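Local atomic coordinates of putative acyl-[acyl-carrier-protein]--UDP-N-acetylglucosamine O-acyltransferase (PDB entry 4R36), a protein that probably transfers an acyl chain from acyl carrier protein to UDP-N-acetylglucosamine, working as a trimer of left-handed beta-helical subunits. Residues A[128-133]-A[140-145]. Sequence-based numbering, arbitrary orientation.
Sequences NLLMEG and ALIGNG
N128 reaches with its side-chain amide into the turn at 143-145, and this is the tight end of the contact. Its ND2 donates to G143 O at 2.9 Å, with an N-H...O angle of 158°; the acceptor lies nearly in the plane of the N128 amide, while ND2 sits somewhat off the plane of the G143 carbonyl. With CG turned beside the backbone N (chi1 -60°), the amide swings toward the turn although the CB itself does not head there. N128 OD1 passes 3.3 Å from G145 N, but at an angle too poor for a hydrogen bond; its real donor is the backbone N of C146, one residue further on. The buried amide is thus gripped at both ends, which fixes its flip and ties it to G143 and C146. The CG2 branch of I142 packs against N128 OD1 at 3.9 Å.

Further into the coil the contact is slight but buried. L130 and I142 stretch toward each other tip to tip, CD2 of L130 meeting CD1 of I142 at 4.1 Å, and V136 touches both side chains. The less enclosed side is the partly exposed turn G143-G145, where the CB of N144 heads away from 128-133 and its OD1 accepts from N126 N; a bound 2-(2-methoxyethoxy)ethanol lies beside G145. Strands 129-130 and 141-142 lie on different faces of the coil, 129-130 pairing in parallel with 105-106 and 147-148, 141-142 with 121-124 and 159-160. L130, V136 and I142, six residues apart and meeting inside the coil, carry the signature of the hexapeptide-repeat left-handed beta-helix, to which N128 adds a polar tie at this corner.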
ATOM      1  N   ASN A 128      -8.416  -5.860 -18.398  1.00 15.52           N
ATOM      2  CA  ASN A 128      -8.128  -5.921 -16.991  1.00 15.95           C
ATOM      3  C   ASN A 128      -8.440  -4.653 -16.298  1.00 15.89           C
ATOM      4  O   ASN A 128      -8.314  -3.562 -16.880  1.00 17.12           O
ATOM      5  CB  ASN A 128      -6.657  -6.237 -16.816  1.00 15.48           C
ATOM      6  CG  ASN A 128      -6.287  -7.556 -17.446  1.00 15.00           C
ATOM      7  OD1 ASN A 128      -6.654  -8.655 -16.926  1.00 15.21           O
ATOM      8  ND2 ASN A 128      -5.499  -7.469 -18.530  1.00 14.74           N
ATOM      9  N   LEU A 129      -8.737  -4.770 -15.015  1.00 15.18           N
ATOM     10  CA  LEU A 129      -8.782  -3.632 -14.095  1.00 15.29           C
ATOM     11  C   LEU A 129      -7.689  -3.767 -13.046  1.00 16.21           C
ATOM     12  O   LEU A 129      -7.686  -4.690 -12.240  1.00 16.71           O
ATOM     13  CB  LEU A 129     -10.123  -3.570 -13.425  1.00 16.79           C
ATOM     14  CG  LEU A 129     -10.316  -2.633 -12.268  1.00 16.69           C
ATOM     15  CD1 LEU A 129      -9.925  -1.191 -12.606  1.00 17.99           C
ATOM     16  CD2 LEU A 129     -11.713  -2.698 -11.691  1.00 17.78           C
ATOM     17  N   LEU A 130      -6.768  -2.840 -13.069  1.00 14.67           N
ATOM     18  CA  LEU A 130      -5.692  -2.763 -12.092  1.00 15.07           C
ATOM     19  C   LEU A 130      -5.983  -1.546 -11.266  1.00 15.21           C
ATOM     20  O   LEU A 130      -5.778  -0.439 -11.675  1.00 14.34           O
ATOM     21  CB  LEU A 130      -4.321  -2.693 -12.745  1.00 16.03           C
ATOM     22  CG  LEU A 130      -3.914  -3.817 -13.771  1.00 18.46           C
ATOM     23  CD1 LEU A 130      -2.439  -3.651 -14.126  1.00 19.61           C
ATOM     24  CD2 LEU A 130      -4.115  -5.217 -13.190  1.00 19.97           C
ATOM     25  N   MET A 131      -6.425  -1.799 -10.030  1.00 14.60           N
ATOM     26  CA  MET A 131      -6.841  -0.747  -9.141  1.00 15.02           C
ATOM     27  C   MET A 131      -5.655   0.054  -8.607  1.00 13.20           C
ATOM     28  O   MET A 131      -4.496  -0.322  -8.809  1.00 15.07           O
ATOM     29  CB  MET A 131      -7.663  -1.310  -7.963  1.00 15.02           C
ATOM     30  CG  MET A 131      -9.001  -1.828  -8.431  1.00 17.72           C
ATOM     31  SD  MET A 131     -10.023  -2.185  -6.972  1.00 20.48           S
ATOM     32  CE  MET A 131     -11.084  -3.320  -7.757  1.00 23.11           C
ATOM     33  N   GLU A 132      -5.949   1.161  -7.951  1.00 12.80           N
ATOM     34  CA  GLU A 132      -4.867   2.137  -7.640  1.00 13.11           C
ATOM     35  C   GLU A 132      -3.759   1.507  -6.853  1.00 14.48           C
ATOM     36  O   GLU A 132      -4.007   0.633  -5.997  1.00 14.39           O
ATOM     37  CB  GLU A 132      -5.391   3.377  -6.943  1.00 15.34           C
ATOM     38  CG  GLU A 132      -5.999   3.194  -5.548  1.00 16.22           C
ATOM     39  CD  GLU A 132      -4.972   2.999  -4.419  1.00 16.06           C
ATOM     40  OE1 GLU A 132      -3.815   3.493  -4.530  1.00 16.94           O
ATOM     41  OE2 GLU A 132      -5.390   2.407  -3.379  1.00 15.92           O
ATOM     42  N   GLY A 133      -2.539   1.925  -7.177  1.00 13.57           N
ATOM     43  CA  GLY A 133      -1.365   1.543  -6.491  1.00 15.92           C
ATOM     44  C   GLY A 133      -0.846   0.114  -6.745  1.00 14.98           C
ATOM     45  O   GLY A 133       0.215  -0.292  -6.200  1.00 15.31           O
ATOM     46  N   ALA A 140       6.664  -9.880 -15.258  1.00 15.98           N
ATOM     47  CA  ALA A 140       5.401 -10.430 -14.878  1.00 15.06           C
ATOM     48  C   ALA A 140       4.484 -10.547 -16.080  1.00 15.39           C
ATOM     49  O   ALA A 140       4.670  -9.880 -17.115  1.00 15.13           O
ATOM     50  CB  ALA A 140       4.749  -9.543 -13.844  1.00 15.16           C
ATOM     51  N   LEU A 141       3.551 -11.470 -15.986  1.00 14.66           N
ATOM     52  CA  LEU A 141       2.576 -11.746 -17.011  1.00 14.92           C
ATOM     53  C   LEU A 141       1.167 -11.758 -16.380  1.00 16.87           C
ATOM     54  O   LEU A 141       0.913 -12.601 -15.523  1.00 17.12           O
ATOM     55  CB  LEU A 141       2.814 -13.113 -17.667  1.00 15.22           C
ATOM     56  CG  LEU A 141       1.719 -13.497 -18.694  1.00 15.12           C
ATOM     57  CD1 LEU A 141       1.673 -12.587 -19.895  1.00 17.15           C
ATOM     58  CD2 LEU A 141       1.895 -14.972 -19.134  1.00 16.55           C
ATOM     59  N   ILE A 142       0.301 -10.854 -16.833  1.00 15.69           N
ATOM     60  CA  ILE A 142      -1.115 -10.856 -16.514  1.00 16.53           C
ATOM     61  C   ILE A 142      -1.871 -11.172 -17.775  1.00 16.36           C
ATOM     62  O   ILE A 142      -1.574 -10.594 -18.836  1.00 16.51           O
ATOM     63  CB  ILE A 142      -1.572  -9.514 -15.919  1.00 15.55           C
ATOM     64  CG1 ILE A 142      -0.779  -9.255 -14.630  1.00 19.93           C
ATOM     65  CG2 ILE A 142      -3.044  -9.491 -15.649  1.00 16.16           C
ATOM     66  CD1 ILE A 142      -1.173  -7.956 -13.919  1.00 19.91           C
ATOM     67  N   GLY A 143      -2.846 -12.076 -17.673  1.00 15.83           N
ATOM     68  CA  GLY A 143      -3.718 -12.410 -18.827  1.00 17.41           C
ATOM     69  C   GLY A 143      -4.826 -11.390 -19.084  1.00 17.33           C
ATOM     70  O   GLY A 143      -4.556 -10.155 -19.141  1.00 16.28           O
ATOM     71  N   ASN A 144      -6.045 -11.908 -19.248  1.00 17.20           N
ATOM     72  CA  ASN A 144      -7.199 -11.138 -19.695  1.00 16.67           C
ATOM     73  C   ASN A 144      -8.297 -11.253 -18.733  1.00 16.29           C
ATOM     74  O   ASN A 144      -8.474 -12.299 -18.055  1.00 17.04           O
ATOM     75  CB  ASN A 144      -7.714 -11.652 -21.049  1.00 17.82           C
ATOM     76  CG  ASN A 144      -6.611 -11.796 -22.046  1.00 19.51           C
ATOM     77  OD1 ASN A 144      -5.875 -10.834 -22.371  1.00 18.42           O
ATOM     78  ND2 ASN A 144      -6.478 -12.994 -22.578  1.00 22.25           N
ATOM     79  N   GLY A 145      -9.077 -10.195 -18.633  1.00 17.06           N
ATOM     80  CA  GLY A 145     -10.294 -10.280 -17.835  1.00 17.82           C
ATOM     81  C   GLY A 145     -10.105 -10.317 -16.306  1.00 17.55           C
ATOM     82  O   GLY A 145     -11.021 -10.698 -15.594  1.00 16.71           O
TER